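Local coordinates for hypothetical protein (Prochlorococcus marinus, PDB 2HX5), which probably hydrolyses 1,4-dihydroxy-2-naphthoyl-CoA to 1,4-dihydroxy-2-naphthoate and coenzyme A, a step in phylloquinone (vitamin K1) biosynthesis, at residues H28-W33 with R78-G83; W33-W38 with L67-C72; E40-Y45 with A50-G55. All coordinates share one frame; numbering follows the deposited sequence.

Contact 1. Residues H28-W33 with R78-G83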
# COMPACT_ATOMS: atom_id res chain seq x y z
N HIS A 28 3.87 -1.70 8.89
CA HIS A 28 2.57 -1.05 8.84
C HIS A 28 1.49 -1.91 8.21
O HIS A 28 0.31 -1.61 8.38
CB HIS A 28 2.63 0.35 8.19
CG HIS A 28 3.13 0.38 6.80
ND1 HIS A 28 2.38 -0.07 5.75
CD2 HIS A 28 4.24 0.94 6.26
CE1 HIS A 28 3.05 0.11 4.62
NE2 HIS A 28 4.16 0.76 4.90
N GLN A 29 1.86 -2.97 7.51
CA GLN A 29 0.86 -3.87 6.94
C GLN A 29 -0.04 -4.46 7.99
O GLN A 29 -1.19 -4.81 7.76
CB GLN A 29 1.55 -5.04 6.20
CG GLN A 29 2.30 -4.61 4.98
CD GLN A 29 1.39 -4.35 3.81
OE1 GLN A 29 0.19 -4.59 3.88
NE2 GLN A 29 1.97 -3.90 2.73
N LEU A 30 0.53 -4.60 9.20
CA LEU A 30 -0.28 -5.16 10.30
C LEU A 30 -1.58 -4.38 10.48
O LEU A 30 -2.61 -4.95 10.79
CB LEU A 30 0.48 -5.18 11.63
CG LEU A 30 -0.09 -6.17 12.67
CD1 LEU A 30 0.33 -7.58 12.41
CD2 LEU A 30 0.30 -5.73 14.13
N PHE A 31 -1.48 -3.07 10.38
CA PHE A 31 -2.68 -2.23 10.59
C PHE A 31 -3.71 -2.39 9.53
O PHE A 31 -4.92 -2.34 9.79
CB PHE A 31 -2.23 -0.77 10.73
CG PHE A 31 -1.47 -0.47 11.98
CD1 PHE A 31 -2.10 -0.49 13.23
CD2 PHE A 31 -0.13 -0.18 11.90
CE1 PHE A 31 -1.40 -0.25 14.37
CE2 PHE A 31 0.58 0.05 13.06
CZ PHE A 31 -0.08 0.05 14.29
N ARG A 32 -3.25 -2.53 8.28
CA ARG A 32 -4.18 -2.86 7.20
C ARG A 32 -4.92 -4.18 7.48
O ARG A 32 -6.13 -4.34 7.33
CB ARG A 32 -3.47 -2.96 5.82
CG ARG A 32 -4.45 -3.42 4.74
CD ARG A 32 -3.74 -3.30 3.39
NE ARG A 32 -2.68 -4.30 3.23
CZ ARG A 32 -2.85 -5.55 2.85
NH1 ARG A 32 -4.04 -6.09 2.61
NH2 ARG A 32 -1.80 -6.33 2.73
N TRP A 33 -4.15 -5.17 7.91
CA TRP A 33 -4.76 -6.46 8.24
C TRP A 33 -5.80 -6.34 9.36
O TRP A 33 -6.84 -7.01 9.37
CB TRP A 33 -3.72 -7.50 8.66
CG TRP A 33 -2.68 -7.82 7.58
CD1 TRP A 33 -2.67 -7.43 6.29
CD2 TRP A 33 -1.47 -8.50 7.80
NE1 TRP A 33 -1.54 -7.90 5.66
CE2 TRP A 33 -0.77 -8.55 6.57
CE3 TRP A 33 -0.90 -9.11 8.93
CZ2 TRP A 33 0.48 -9.17 6.45
CZ3 TRP A 33 0.31 -9.72 8.79
CH2 TRP A 33 0.99 -9.75 7.56
N ARG A 78 7.29 -11.36 17.33
CA ARG A 78 8.04 -12.38 16.54
C ARG A 78 7.94 -12.08 15.08
O ARG A 78 6.93 -11.58 14.63
CB ARG A 78 7.44 -13.76 16.81
CG ARG A 78 7.58 -14.20 18.25
CD ARG A 78 6.79 -15.43 18.59
NE ARG A 78 7.60 -16.29 19.43
CZ ARG A 78 8.32 -17.32 18.99
NH1 ARG A 78 8.32 -17.67 17.70
NH2 ARG A 78 9.03 -18.03 19.86
N PRO A 79 8.99 -12.39 14.31
CA PRO A 79 8.94 -12.10 12.88
C PRO A 79 7.83 -12.88 12.16
O PRO A 79 7.52 -14.03 12.49
CB PRO A 79 10.31 -12.55 12.36
CG PRO A 79 10.89 -13.34 13.42
CD PRO A 79 10.26 -12.98 14.72
N ILE A 80 7.26 -12.22 11.14
CA ILE A 80 6.16 -12.75 10.38
C ILE A 80 6.63 -12.84 8.95
O ILE A 80 7.23 -11.88 8.44
CB ILE A 80 4.92 -11.82 10.49
CG1 ILE A 80 4.35 -11.88 11.93
CG2 ILE A 80 3.78 -12.16 9.44
CD1 ILE A 80 3.31 -10.80 12.27
N HIS A 81 6.40 -13.99 8.33
CA HIS A 81 6.98 -14.34 7.02
C HIS A 81 5.98 -14.61 5.92
O HIS A 81 4.87 -15.01 6.19
CB HIS A 81 7.82 -15.63 7.19
CG HIS A 81 9.09 -15.40 7.93
ND1 HIS A 81 9.27 -15.79 9.25
CD2 HIS A 81 10.24 -14.80 7.55
CE1 HIS A 81 10.48 -15.43 9.64
NE2 HIS A 81 11.08 -14.80 8.65
N THR A 82 6.40 -14.43 4.67
CA THR A 82 5.53 -14.75 3.54
C THR A 82 5.06 -16.22 3.62
O THR A 82 5.85 -17.16 3.83
CB THR A 82 6.15 -14.34 2.13
OG1 THR A 82 5.66 -15.19 1.10
CG2 THR A 82 7.66 -14.43 2.12
N GLY A 83 3.76 -16.41 3.44
CA GLY A 83 3.16 -17.71 3.48
C GLY A 83 2.74 -18.14 4.87
O GLY A 83 2.10 -19.18 4.96

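Contact 2. Residues W33-W38 with L67-C72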
# COMPACT_ATOMS: atom_id res chain seq x y z
N TRP A 33 -4.15 -5.17 7.91
CA TRP A 33 -4.76 -6.46 8.24
C TRP A 33 -5.80 -6.34 9.36
O TRP A 33 -6.84 -7.01 9.37
CB TRP A 33 -3.72 -7.50 8.66
CG TRP A 33 -2.68 -7.82 7.58
CD1 TRP A 33 -2.67 -7.43 6.29
CD2 TRP A 33 -1.47 -8.50 7.80
NE1 TRP A 33 -1.54 -7.90 5.66
CE2 TRP A 33 -0.77 -8.55 6.57
CE3 TRP A 33 -0.90 -9.11 8.93
CZ2 TRP A 33 0.48 -9.17 6.45
CZ3 TRP A 33 0.31 -9.72 8.79
CH2 TRP A 33 0.99 -9.75 7.56
N CYS A 34 -5.49 -5.51 10.35
CA CYS A 34 -6.46 -5.27 11.42
C CYS A 34 -7.75 -4.67 10.91
O CYS A 34 -8.85 -5.17 11.14
CB CYS A 34 -5.87 -4.35 12.46
SG CYS A 34 -4.53 -5.00 13.50
N HIS A 35 -7.62 -3.61 10.12
CA HIS A 35 -8.79 -2.94 9.61
C HIS A 35 -9.61 -3.88 8.74
O HIS A 35 -10.85 -3.98 8.85
CB HIS A 35 -8.41 -1.67 8.87
CG HIS A 35 -9.54 -0.72 8.58
ND1 HIS A 35 -10.58 -0.99 7.70
CD2 HIS A 35 -9.76 0.54 9.04
CE1 HIS A 35 -11.36 0.09 7.62
NE2 HIS A 35 -10.91 1.00 8.46
N GLU A 36 -8.92 -4.61 7.86
CA GLU A 36 -9.66 -5.56 7.02
C GLU A 36 -10.33 -6.66 7.84
O GLU A 36 -11.43 -7.09 7.51
CB GLU A 36 -8.72 -6.23 6.02
CG GLU A 36 -8.13 -5.31 4.98
CD GLU A 36 -7.31 -5.96 3.88
OE1 GLU A 36 -7.19 -7.20 3.93
OE2 GLU A 36 -6.84 -5.22 2.99
N SER A 37 -9.70 -7.13 8.92
CA SER A 37 -10.34 -8.15 9.76
C SER A 37 -11.55 -7.62 10.52
O SER A 37 -12.49 -8.35 10.80
CB SER A 37 -9.36 -8.81 10.73
OG SER A 37 -9.06 -7.99 11.85
N TRP A 38 -11.51 -6.34 10.88
CA TRP A 38 -12.64 -5.68 11.50
C TRP A 38 -13.83 -5.64 10.50
O TRP A 38 -14.96 -6.01 10.82
CB TRP A 38 -12.25 -4.28 11.96
CG TRP A 38 -13.43 -3.42 12.38
CD1 TRP A 38 -14.33 -3.71 13.33
CD2 TRP A 38 -13.76 -2.14 11.87
NE1 TRP A 38 -15.23 -2.67 13.47
CE2 TRP A 38 -14.91 -1.69 12.57
CE3 TRP A 38 -13.20 -1.31 10.89
CZ2 TRP A 38 -15.54 -0.44 12.27
CZ3 TRP A 38 -13.78 -0.08 10.66
CH2 TRP A 38 -14.94 0.34 11.33
N LEU A 67 -16.67 6.76 11.48
CA LEU A 67 -16.01 6.06 12.60
C LEU A 67 -14.48 6.27 12.51
O LEU A 67 -13.69 5.27 12.41
CB LEU A 67 -16.36 4.58 12.59
CG LEU A 67 -17.82 4.18 12.68
CD1 LEU A 67 -18.03 2.70 12.50
CD2 LEU A 67 -18.40 4.57 14.04
N PRO A 68 -14.03 7.51 12.52
CA PRO A 68 -12.59 7.75 12.39
C PRO A 68 -11.78 7.10 13.52
O PRO A 68 -12.17 7.05 14.68
CB PRO A 68 -12.45 9.26 12.50
CG PRO A 68 -13.69 9.71 13.23
CD PRO A 68 -14.75 8.79 12.68
N ILE A 69 -10.63 6.61 13.12
CA ILE A 69 -9.64 6.11 14.03
C ILE A 69 -8.92 7.30 14.67
O ILE A 69 -8.30 8.11 13.98
CB ILE A 69 -8.65 5.13 13.32
CG1 ILE A 69 -9.46 3.88 12.90
CG2 ILE A 69 -7.46 4.77 14.17
CD1 ILE A 69 -8.84 3.01 11.78
N ILE A 70 -8.96 7.36 16.01
CA ILE A 70 -8.31 8.43 16.73
C ILE A 70 -6.97 8.00 17.36
O ILE A 70 -6.18 8.86 17.74
CB ILE A 70 -9.24 9.06 17.79
CG1 ILE A 70 -9.81 8.01 18.73
CG2 ILE A 70 -10.35 9.81 17.06
CD1 ILE A 70 -10.39 8.57 20.07
N HIS A 71 -6.77 6.70 17.52
CA HIS A 71 -5.53 6.16 18.11
C HIS A 71 -5.36 4.75 17.63
O HIS A 71 -6.33 3.99 17.52
CB HIS A 71 -5.58 6.18 19.64
CG HIS A 71 -4.44 5.47 20.30
ND1 HIS A 71 -3.18 6.04 20.40
CD2 HIS A 71 -4.35 4.24 20.88
CE1 HIS A 71 -2.36 5.17 20.98
NE2 HIS A 71 -3.04 4.08 21.30
N CYS A 72 -4.14 4.35 17.36
CA CYS A 72 -3.83 2.95 17.18
C CYS A 72 -2.40 2.67 17.56
O CYS A 72 -1.57 3.59 17.68
CB CYS A 72 -4.05 2.47 15.77
SG CYS A 72 -3.00 3.31 14.49

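Contact 3. Residues E40-Y45 with A50-G55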
# COMPACT_ATOMS: atom_id res chain seq x y z
N GLU A 40 -14.22 -7.67 7.97
CA GLU A 40 -14.61 -9.10 7.85
C GLU A 40 -15.49 -9.55 9.01
O GLU A 40 -16.47 -10.30 8.82
CB GLU A 40 -13.40 -10.02 7.75
CG GLU A 40 -13.77 -11.40 7.37
CD GLU A 40 -12.57 -12.33 7.25
OE1 GLU A 40 -11.42 -11.88 7.36
OE2 GLU A 40 -12.80 -13.56 7.08
N SER A 41 -15.15 -9.09 10.20
CA SER A 41 -15.95 -9.42 11.37
C SER A 41 -17.37 -8.89 11.34
O SER A 41 -18.32 -9.58 11.61
CB SER A 41 -15.22 -8.91 12.61
OG SER A 41 -15.90 -9.33 13.80
N LEU A 42 -17.49 -7.64 10.90
CA LEU A 42 -18.78 -7.03 10.80
C LEU A 42 -19.62 -7.79 9.76
O LEU A 42 -20.80 -8.07 10.01
CB LEU A 42 -18.67 -5.56 10.39
CG LEU A 42 -17.93 -4.62 11.37
CD1 LEU A 42 -17.84 -3.22 10.71
CD2 LEU A 42 -18.61 -4.59 12.73
N GLU A 43 -19.00 -8.12 8.63
CA GLU A 43 -19.64 -8.91 7.54
C GLU A 43 -20.13 -10.29 8.04
O GLU A 43 -21.26 -10.71 7.80
CB GLU A 43 -18.59 -9.06 6.44
CG GLU A 43 -18.86 -9.84 5.19
CD GLU A 43 -17.60 -9.71 4.31
OE1 GLU A 43 -16.64 -10.53 4.46
OE2 GLU A 43 -17.55 -8.68 3.59
N SER A 44 -19.24 -10.97 8.76
CA SER A 44 -19.49 -12.32 9.31
C SER A 44 -20.56 -12.36 10.40
O SER A 44 -21.22 -13.38 10.59
CB SER A 44 -18.19 -12.88 9.86
OG SER A 44 -18.41 -14.18 10.39
N TYR A 45 -20.67 -11.29 11.16
CA TYR A 45 -21.76 -11.11 12.12
C TYR A 45 -23.10 -10.89 11.41
O TYR A 45 -24.15 -11.30 11.90
CB TYR A 45 -21.43 -9.94 13.03
CG TYR A 45 -22.52 -9.60 13.98
CD1 TYR A 45 -22.90 -10.50 14.98
CD2 TYR A 45 -23.21 -8.43 13.87
CE1 TYR A 45 -23.94 -10.22 15.83
CE2 TYR A 45 -24.24 -8.13 14.73
CZ TYR A 45 -24.59 -9.03 15.70
OH TYR A 45 -25.62 -8.72 16.55
N ALA A 50 -22.96 -1.44 3.02
CA ALA A 50 -23.72 -0.30 2.54
C ALA A 50 -24.27 0.59 3.66
O ALA A 50 -24.52 1.79 3.42
CB ALA A 50 -24.84 -0.76 1.58
N ASP A 51 -24.50 0.01 4.84
CA ASP A 51 -24.96 0.77 6.00
C ASP A 51 -23.88 1.43 6.82
O ASP A 51 -24.15 2.31 7.65
CB ASP A 51 -25.74 -0.17 6.92
CG ASP A 51 -27.00 -0.72 6.27
OD1 ASP A 51 -27.62 -0.03 5.40
OD2 ASP A 51 -27.38 -1.86 6.63
N ILE A 52 -22.63 1.01 6.63
CA ILE A 52 -21.53 1.49 7.49
C ILE A 52 -20.45 2.26 6.76
O ILE A 52 -19.97 3.28 7.26
CB ILE A 52 -20.89 0.32 8.34
CG1 ILE A 52 -21.99 -0.44 9.11
CG2 ILE A 52 -19.75 0.86 9.28
CD1 ILE A 52 -21.54 -1.73 9.79
N PHE A 53 -20.05 1.78 5.58
CA PHE A 53 -18.86 2.31 4.90
C PHE A 53 -19.26 3.13 3.69
O PHE A 53 -19.99 2.67 2.85
CB PHE A 53 -17.89 1.17 4.46
CG PHE A 53 -17.27 0.46 5.63
CD1 PHE A 53 -16.17 0.98 6.30
CD2 PHE A 53 -17.82 -0.73 6.09
CE1 PHE A 53 -15.62 0.32 7.42
CE2 PHE A 53 -17.25 -1.40 7.19
CZ PHE A 53 -16.19 -0.86 7.85
N PRO A 54 -18.71 4.36 3.59
CA PRO A 54 -18.92 5.07 2.34
C PRO A 54 -18.20 4.32 1.19
O PRO A 54 -17.29 3.48 1.41
CB PRO A 54 -18.26 6.43 2.60
CG PRO A 54 -17.67 6.41 3.87
CD PRO A 54 -17.91 5.12 4.57
N GLY A 55 -18.63 4.64 -0.02
CA GLY A 55 -18.06 4.04 -1.22
C GLY A 55 -18.70 2.72 -1.63
O GLY A 55 -18.22 2.06 -2.56

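Contact 1. Residues H28-W33 with R78-G83
The first turn of the long helix of the hotdog fold meets the loop between strands 65-76 and 85-96 through Leu30, Trp33 and Ile80. Ile80 reaches toward the helix with both of its branches. Its CG2 methyl lies 4.1 Å from Trp33 CH2, at the edge of the indole and near the ring plane, while the other branch brings CD1 to 4.4 Å from Leu30 CD1, a looser apposition of two methyl groups. With CG1 beside the backbone N and anti to the carbonyl carbon (chi1 -69°), the isoleucine can divide its branches between the two helix residues. The side chains of Trp33 and Ile80 run past one another, and the indole meets the isoleucine with CH2, at the far end of its six-membered ring.

In a hotdog domain the antiparallel sheet wraps around this central helix, and the three touching residues are buried between the two: Leu30 also packs on Ala74, Phe76 and Phe106, and Ile80 on Ala113. The predicted active-site residue Asp20 has its side chain about 10 Å from that of Ile80.

The polar side of the same turn is braced within the helix. Arg32 takes Gln29 OE1 side-on, with NE at 3.0 Å and NH2 at 2.9 Å from that one oxygen; the NE bond lies in the carbonyl plane, whereas NH2 sits above it. Trp33 CD1 lies 3.8 Å above one face of the Arg32 guanidinium, toward its rim, and the guanidinium also forms salt bridges to Asp18 and Glu36.

Contact 2. Residues W33-W38 with L67-C72
The helix segment 33-38 and the beginning of strand 65-76 stand well apart as backbones, their closest CA atoms being those of His35 and Ile69 at 10.1 Å, and side chains directed toward each other bridge the gap. Ile69 sends CD1 to the edge of the His35 imidazole, in the ring plane and 3.8 Å from CD2. Nearly one helix turn beyond His35, Trp38 presents the rim of its indole to Leu67 CD1, which lies 4.0 Å from CZ2 and 4.1 Å from CH2. Both aromatic residues have CG anti to the backbone N (chi1 -166° for His35, 169° for Trp38), and Trp38 CE3 comes to lie 4.0 Å over the centre of the imidazole, so the histidine has an indole at one face and a methyl group at its edge.

The hotdog helix is thereby joined to an outer strand of the chain's sheet, which runs on into the third subunit through His71 and Cys72. His35, Leu67 and Ile69 also line the pocket of a bound 2-ethoxyethanol, probably from the crystallisation liquor. No hydrogen bond crosses between the segments; His35 ND1 is instead hydrogen-bonded to Glu39, which would favour a fixed ring orientation with the CD2 edge turned to Ile69.

Contact 3. Residues E40-Y45 with A50-G55
Apolar contact alone packs the C-terminal turns of the long helix against the short, weakly bonded helix 49-52 and the loop that follows it, and it converges on one methyl group. Leu42 CD1 lies 4.0 Å from Phe53 CE2 and 4.1 Å from Phe53 CZ, the two side chains crossing at a slant. Ile52 is modelled in two conformers; in one of them its CD1 approaches Leu42 CD1 and its CG2 sits above one face of the Phe53 ring, toward the rim. Leu42 packs as well on Leu47 and on Ile137 and Trp140 of helix 135-143.

Aromatic contacts extend the cluster: Phe53 meets Trp38 edge-to-face and also reaches Phe16 of the second subunit.

Polar interactions belong to other sides of the helix. Ser41 OG is hydrogen-bonded to Trp7 O and to Trp140 NE1, and Glu43 forms a salt bridge with Arg15 of the second subunit.

Leu42, Glu43, Ile52 and Phe53 border a second 2-ethoxyethanol site. With no hydrogen bond between the segments, the packing of one against the other rests on dispersion and the exclusion of water, and the hydrocarbon surface they bring together is consistent with a pocket wall suited to apolar parts of small molecules.

How the contacts relate
All three contacts draw on helix 29-45, in the order 1, 2, 3 from its beginning to its end. Their partners run the other way along the chain, so contact 3 is nested within the loop closed by contact 2, and contact 2 within that closed by contact 1. Centres lie about 15 Å apart for contacts 1 and 2, which share Trp33, about 13 Å for contacts 2 and 3, and about 23 Å for contacts 1 and 3, on opposite sides of the chain's centre. Contact 2 adjoins both others, through Phe31 with Cys72 and Trp38 with Phe53. The hotdog helix is thus tied along its length to the surrounding chain, and each contact also touches the second subunit.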